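Local coordinates for McyG protein (Microcystis aeruginosa PCC 7806, PDB 4R0M), which probably activates phenylalanine or a related starter acid as an acyl-adenylate and loads it onto a carrier domain in microcystin synthesis, at residues K72-A86 / W120-L134. Sequence-based numbering, arbitrary orientation.
Sequences KVILQIAKNQDFIPA and WKILDNPLILSDSEL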
loop_
_atom_site.group_PDB
_atom_site.type_symbol
_atom_site.label_atom_id
_atom_site.label_comp_id
_atom_site.label_asym_id
_atom_site.label_seq_id
_atom_site.Cartn_x
_atom_site.Cartn_y
_atom_site.Cartn_z
ATOM N N LYS A 72 -0.331 -22.525 -7.526
ATOM C CA LYS A 72 -0.650 -21.114 -7.366
ATOM C C LYS A 72 -1.933 -20.755 -8.103
ATOM O O LYS A 72 -2.234 -21.327 -9.154
ATOM C CB LYS A 72 0.520 -20.250 -7.840
ATOM C CG LYS A 72 1.678 -20.211 -6.852
ATOM C CD LYS A 72 2.988 -19.822 -7.508
ATOM C CE LYS A 72 3.804 -21.041 -7.909
ATOM N NZ LYS A 72 4.534 -21.620 -6.749
ATOM N N VAL A 73 -2.701 -19.833 -7.525
ATOM C CA VAL A 73 -3.899 -19.287 -8.173
ATOM C C VAL A 73 -3.900 -17.759 -8.097
ATOM O O VAL A 73 -3.580 -17.179 -7.055
ATOM C CB VAL A 73 -5.221 -19.857 -7.589
ATOM C CG1 VAL A 73 -5.311 -21.361 -7.799
ATOM C CG2 VAL A 73 -5.372 -19.516 -6.114
ATOM N N ILE A 74 -4.252 -17.117 -9.208
ATOM C CA ILE A 74 -4.301 -15.657 -9.278
ATOM C C ILE A 74 -5.646 -15.142 -8.772
ATOM O O ILE A 74 -6.692 -15.696 -9.101
ATOM C CB ILE A 74 -4.020 -15.140 -10.713
ATOM C CG1 ILE A 74 -2.572 -15.450 -11.113
ATOM C CG2 ILE A 74 -4.304 -13.643 -10.825
ATOM C CD1 ILE A 74 -2.202 -15.042 -12.526
ATOM N N LEU A 75 -5.607 -14.087 -7.964
ATOM C CA LEU A 75 -6.825 -13.458 -7.453
ATOM C C LEU A 75 -7.131 -12.148 -8.170
ATOM O O LEU A 75 -6.299 -11.235 -8.216
ATOM C CB LEU A 75 -6.731 -13.230 -5.940
ATOM C CG LEU A 75 -7.105 -14.360 -4.970
ATOM C CD1 LEU A 75 -6.160 -15.554 -5.046
ATOM C CD2 LEU A 75 -7.177 -13.819 -3.548
ATOM N N GLN A 76 -8.332 -12.082 -8.739
ATOM C CA GLN A 76 -8.843 -10.886 -9.398
ATOM C C GLN A 76 -10.272 -10.640 -8.917
ATOM O O GLN A 76 -11.232 -10.721 -9.686
ATOM C CB GLN A 76 -8.787 -11.047 -10.921
ATOM C CG GLN A 76 -7.383 -10.968 -11.501
ATOM C CD GLN A 76 -6.873 -9.542 -11.592
ATOM O OE1 GLN A 76 -6.253 -9.026 -10.658
ATOM N NE2 GLN A 76 -7.148 -8.891 -12.713
ATOM N N ILE A 77 -10.394 -10.343 -7.626
ATOM C CA ILE A 77 -11.685 -10.248 -6.956
ATOM C C ILE A 77 -11.870 -8.866 -6.335
ATOM O O ILE A 77 -11.149 -8.493 -5.406
ATOM C CB ILE A 77 -11.819 -11.327 -5.851
ATOM C CG1 ILE A 77 -11.500 -12.724 -6.408
ATOM C CG2 ILE A 77 -13.209 -11.288 -5.232
ATOM C CD1 ILE A 77 -11.099 -13.741 -5.358
ATOM N N ALA A 78 -12.844 -8.115 -6.848
ATOM C CA ALA A 78 -13.138 -6.772 -6.344
ATOM C C ALA A 78 -14.039 -6.801 -5.112
ATOM O O ALA A 78 -13.922 -5.948 -4.236
ATOM C CB ALA A 78 -13.760 -5.912 -7.435
ATOM N N LYS A 79 -14.934 -7.783 -5.055
ATOM C CA LYS A 79 -15.874 -7.916 -3.945
ATOM C C LYS A 79 -15.190 -8.508 -2.712
ATOM O O LYS A 79 -14.737 -9.655 -2.728
ATOM C CB LYS A 79 -17.066 -8.774 -4.369
ATOM C CG LYS A 79 -18.302 -8.603 -3.508
ATOM C CD LYS A 79 -19.424 -9.500 -4.006
ATOM C CE LYS A 79 -20.640 -9.435 -3.098
ATOM N NZ LYS A 79 -21.687 -10.385 -3.566
ATOM N N ASN A 80 -15.123 -7.714 -1.646
ATOM C CA ASN A 80 -14.446 -8.104 -0.409
ATOM C C ASN A 80 -15.018 -9.355 0.264
ATOM O O ASN A 80 -14.279 -10.123 0.878
ATOM C CB ASN A 80 -14.397 -6.926 0.571
ATOM C CG ASN A 80 -13.458 -5.818 0.109
ATOM O OD1 ASN A 80 -12.812 -5.931 -0.934
ATOM N ND2 ASN A 80 -13.374 -4.745 0.889
ATOM N N GLN A 81 -16.329 -9.558 0.126
ATOM C CA GLN A 81 -17.013 -10.735 0.671
ATOM C C GLN A 81 -16.604 -12.025 -0.042
ATOM O O GLN A 81 -16.876 -13.123 0.451
ATOM C CB GLN A 81 -18.536 -10.572 0.597
ATOM C CG GLN A 81 -19.099 -9.403 1.394
ATOM C CD GLN A 81 -19.262 -8.137 0.563
ATOM O OE1 GLN A 81 -18.284 -7.557 0.074
ATOM N NE2 GLN A 81 -20.506 -7.697 0.405
ATOM N N ASP A 82 -15.970 -11.886 -1.204
ATOM C CA ASP A 82 -15.482 -13.024 -1.978
ATOM C C ASP A 82 -13.975 -13.201 -1.841
ATOM O O ASP A 82 -13.475 -14.325 -1.868
ATOM C CB ASP A 82 -15.836 -12.859 -3.457
ATOM C CG ASP A 82 -17.294 -13.154 -3.753
ATOM O OD1 ASP A 82 -18.033 -13.551 -2.825
ATOM O OD2 ASP A 82 -17.698 -12.992 -4.927
ATOM N N PHE A 83 -13.261 -12.086 -1.706
ATOM C CA PHE A 83 -11.798 -12.091 -1.673
ATOM C C PHE A 83 -11.244 -12.800 -0.437
ATOM O O PHE A 83 -10.467 -13.747 -0.558
ATOM C CB PHE A 83 -11.257 -10.657 -1.764
ATOM C CG PHE A 83 -9.756 -10.570 -1.836
ATOM C CD1 PHE A 83 -8.972 -10.732 -0.693
ATOM C CD2 PHE A 83 -9.123 -10.303 -3.044
ATOM C CE1 PHE A 83 -7.590 -10.646 -0.758
ATOM C CE2 PHE A 83 -7.742 -10.211 -3.115
ATOM C CZ PHE A 83 -6.975 -10.383 -1.971
ATOM N N ILE A 84 -11.645 -12.338 0.744
ATOM C CA ILE A 84 -11.126 -12.870 2.009
ATOM C C ILE A 84 -11.418 -14.372 2.210
ATOM O O ILE A 84 -10.501 -15.130 2.530
ATOM C CB ILE A 84 -11.570 -12.015 3.221
ATOM C CG1 ILE A 84 -11.015 -10.589 3.086
ATOM C CG2 ILE A 84 -11.092 -12.635 4.525
ATOM C CD1 ILE A 84 -11.679 -9.556 3.973
ATOM N N PRO A 85 -12.677 -14.813 2.004
ATOM C CA PRO A 85 -12.914 -16.255 2.093
ATOM C C PRO A 85 -12.098 -17.085 1.096
ATOM O O PRO A 85 -11.642 -18.176 1.443
ATOM C CB PRO A 85 -14.414 -16.376 1.816
ATOM C CG PRO A 85 -14.972 -15.081 2.293
ATOM C CD PRO A 85 -13.946 -14.069 1.876
ATOM N N ALA A 86 -11.907 -16.568 -0.118
ATOM C CA ALA A 86 -11.103 -17.252 -1.137
ATOM C C ALA A 86 -9.615 -17.273 -0.789
ATOM O O ALA A 86 -8.921 -18.253 -1.072
ATOM C CB ALA A 86 -11.316 -16.619 -2.503
ATOM N N TRP A 120 0.748 -14.030 -14.934
ATOM C CA TRP A 120 0.152 -15.253 -15.480
ATOM C C TRP A 120 1.145 -16.068 -16.266
ATOM O O TRP A 120 1.171 -17.296 -16.155
ATOM C CB TRP A 120 -1.059 -14.902 -16.337
ATOM C CG TRP A 120 -1.804 -16.076 -16.923
ATOM C CD1 TRP A 120 -2.731 -16.901 -16.290
ATOM C CD2 TRP A 120 -1.739 -16.571 -18.305
ATOM N NE1 TRP A 120 -3.216 -17.852 -17.154
ATOM C CE2 TRP A 120 -2.664 -17.711 -18.378
ATOM C CE3 TRP A 120 -1.028 -16.206 -19.443
ATOM C CZ2 TRP A 120 -2.851 -18.432 -19.549
ATOM C CZ3 TRP A 120 -1.225 -16.942 -20.618
ATOM C CH2 TRP A 120 -2.114 -18.026 -20.666
ATOM N N LYS A 121 1.975 -15.390 -17.056
ATOM C CA LYS A 121 3.018 -16.049 -17.843
ATOM C C LYS A 121 4.170 -16.545 -16.965
ATOM O O LYS A 121 4.688 -17.643 -17.177
ATOM C CB LYS A 121 3.533 -15.120 -18.951
ATOM C CG LYS A 121 2.534 -14.915 -20.081
ATOM C CD LYS A 121 2.914 -13.759 -20.996
ATOM C CE LYS A 121 1.830 -13.519 -22.038
ATOM N NZ LYS A 121 2.246 -12.548 -23.092
ATOM N N ILE A 122 4.554 -15.739 -15.977
ATOM C CA ILE A 122 5.611 -16.106 -15.032
ATOM C C ILE A 122 5.265 -17.379 -14.241
ATOM O O ILE A 122 6.145 -18.195 -13.957
ATOM C CB ILE A 122 5.947 -14.929 -14.079
ATOM C CG1 ILE A 122 6.652 -13.809 -14.849
ATOM C CG2 ILE A 122 6.826 -15.382 -12.917
ATOM C CD1 ILE A 122 6.607 -12.455 -14.169
ATOM N N LEU A 123 3.982 -17.551 -13.924
ATOM C CA LEU A 123 3.516 -18.654 -13.077
ATOM C C LEU A 123 3.004 -19.878 -13.847
ATOM O O LEU A 123 2.346 -20.747 -13.268
ATOM C CB LEU A 123 2.430 -18.160 -12.112
ATOM C CG LEU A 123 2.752 -17.060 -11.099
ATOM C CD1 LEU A 123 1.514 -16.739 -10.279
ATOM C CD2 LEU A 123 3.905 -17.457 -10.193
ATOM N N ASP A 124 3.320 -19.939 -15.141
ATOM C CA ASP A 124 2.932 -21.052 -16.025
ATOM C C ASP A 124 1.418 -21.303 -16.073
ATOM O O ASP A 124 0.946 -22.392 -15.739
ATOM C CB ASP A 124 3.698 -22.342 -15.673
ATOM C CG ASP A 124 5.202 -22.220 -15.902
ATOM O OD1 ASP A 124 5.617 -21.684 -16.957
ATOM O OD2 ASP A 124 5.973 -22.673 -15.028
ATOM N N ASN A 125 0.673 -20.279 -16.487
ATOM C CA ASN A 125 -0.773 -20.377 -16.750
ATOM C C ASN A 125 -1.628 -20.880 -15.575
ATOM O O ASN A 125 -2.335 -21.881 -15.710
ATOM C CB ASN A 125 -1.045 -21.237 -18.001
ATOM C CG ASN A 125 -0.278 -20.768 -19.229
ATOM O OD1 ASN A 125 0.709 -20.035 -19.132
ATOM N ND2 ASN A 125 -0.732 -21.204 -20.403
ATOM N N PRO A 126 -1.576 -20.187 -14.422
ATOM C CA PRO A 126 -2.414 -20.610 -13.304
ATOM C C PRO A 126 -3.863 -20.151 -13.457
ATOM O O PRO A 126 -4.142 -19.210 -14.207
ATOM C CB PRO A 126 -1.771 -19.903 -12.111
ATOM C CG PRO A 126 -1.207 -18.655 -12.692
ATOM C CD PRO A 126 -0.740 -19.022 -14.071
ATOM N N LEU A 127 -4.763 -20.817 -12.741
ATOM C CA LEU A 127 -6.175 -20.458 -12.707
ATOM C C LEU A 127 -6.378 -19.077 -12.083
ATOM O O LEU A 127 -5.643 -18.680 -11.176
ATOM C CB LEU A 127 -6.967 -21.520 -11.928
ATOM C CG LEU A 127 -8.467 -21.319 -11.669
ATOM C CD1 LEU A 127 -9.292 -21.476 -12.942
ATOM C CD2 LEU A 127 -8.952 -22.279 -10.592
ATOM N N ILE A 128 -7.375 -18.352 -12.581
ATOM C CA ILE A 128 -7.695 -17.022 -12.077
ATOM C C ILE A 128 -9.028 -17.040 -11.337
ATOM O O ILE A 128 -10.049 -17.463 -11.882
ATOM C CB ILE A 128 -7.718 -15.971 -13.210
ATOM C CG1 ILE A 128 -6.360 -15.926 -13.916
ATOM C CG2 ILE A 128 -8.091 -14.594 -12.666
ATOM C CD1 ILE A 128 -6.399 -15.304 -15.293
ATOM N N LEU A 129 -8.993 -16.594 -10.085
ATOM C CA LEU A 129 -10.179 -16.457 -9.252
ATOM C C LEU A 129 -10.759 -15.064 -9.439
ATOM O O LEU A 129 -10.038 -14.069 -9.341
ATOM C CB LEU A 129 -9.808 -16.659 -7.780
ATOM C CG LEU A 129 -9.723 -18.039 -7.115
ATOM C CD1 LEU A 129 -8.581 -18.828 -7.727
ATOM C CD2 LEU A 129 -9.606 -17.987 -5.600
ATOM N N SER A 130 -12.057 -14.992 -9.707
ATOM C CA SER A 130 -12.735 -13.709 -9.858
ATOM C C SER A 130 -14.061 -13.687 -9.099
ATOM O O SER A 130 -14.401 -14.648 -8.401
ATOM C CB SER A 130 -12.953 -13.396 -11.340
ATOM O OG SER A 130 -13.341 -12.047 -11.520
ATOM N N ASP A 131 -14.788 -12.577 -9.212
ATOM C CA ASP A 131 -16.155 -12.497 -8.701
ATOM C C ASP A 131 -17.143 -12.494 -9.869
ATOM O O ASP A 131 -16.731 -12.438 -11.029
ATOM C CB ASP A 131 -16.346 -11.284 -7.769
ATOM C CG ASP A 131 -15.950 -9.960 -8.415
ATOM O OD1 ASP A 131 -16.293 -9.728 -9.592
ATOM O OD2 ASP A 131 -15.306 -9.134 -7.729
ATOM N N SER A 132 -18.436 -12.560 -9.559
ATOM C CA SER A 132 -19.487 -12.667 -10.578
ATOM C C SER A 132 -19.601 -11.441 -11.493
ATOM O O SER A 132 -20.052 -11.552 -12.634
ATOM C CB SER A 132 -20.837 -12.968 -9.925
ATOM O OG SER A 132 -20.788 -14.196 -9.223
ATOM N N GLU A 133 -19.190 -10.281 -10.985
ATOM C CA GLU A 133 -19.229 -9.039 -11.751
ATOM C C GLU A 133 -18.133 -8.986 -12.827
ATOM O O GLU A 133 -18.375 -8.518 -13.942
ATOM C CB GLU A 133 -19.114 -7.834 -10.806
ATOM C CG GLU A 133 -19.590 -6.513 -11.400
ATOM C CD GLU A 133 -19.142 -5.301 -10.596
ATOM O OE1 GLU A 133 -17.941 -5.209 -10.256
ATOM O OE2 GLU A 133 -19.992 -4.426 -10.315
ATOM N N LEU A 134 -16.943 -9.483 -12.491
ATOM C CA LEU A 134 -15.762 -9.347 -13.349
ATOM C C LEU A 134 -15.471 -10.547 -14.245
ATOM O O LEU A 134 -14.702 -10.427 -15.200
ATOM C CB LEU A 134 -14.519 -9.048 -12.502
ATOM C CG LEU A 134 -14.424 -7.705 -11.776
ATOM C CD1 LEU A 134 -13.380 -7.795 -10.678
ATOM C CD2 LEU A 134 -14.101 -6.570 -12.738
HETATM O O HOH W 1 -18.068 -14.897 -7.238
#
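Leu-129 fills a hollow lined by Val-73, Ile-77 and Ala-86: its CD1 presses against Val-73 CB at 3.5 Å, its CD2 meets Ala-86 CB on helix 80-93, and Ile-77 CD1 comes up to its CB. On the other face of the sheet the bump belongs to Ile-74. Its extended CG1-CD1 arm (chi2 177°) tucks into the corner formed by Pro-126 CG, 3.8 Å from CD1, and the CA and CB of Trp-120, with CD1 at the edge of the indole ring, near its plane, while its CB rests on Ile-128 CG1. Parallel pairing joins strands 72-76 and 128-130: Ile-74 N bonds to Leu-127 O, Leu-129 N to Ile-74 O at 2.7 Å, and Gln-76 N to Leu-129 O. Beyond the strands, Asp-131 OD2 takes the backbone N-H groups of Ala-78 (N to OD2 2.8 Å) and Lys-79 (N to OD2 3.0 Å) from opposite faces of the carboxylate, and OD1 accepts Leu-134 N in an Asx motif. With an alanine in place of Asp-131, the N-H groups of Ala-78 and Lys-79 would probably lose their shared acceptor and the turn into helix 80-93 could shift, while Leu-134 N would keep at most its weak bond to the Asp-131 carbonyl. Asp-82, nearby, is salt-bridged to Arg-159. Strand 72-76 runs between 96-99 and 128-130 in a four-stranded parallel sheet, with helices 80-93 and 111-122 in the connections: an alpha/beta layer of the AMP-binding (ANL) fold.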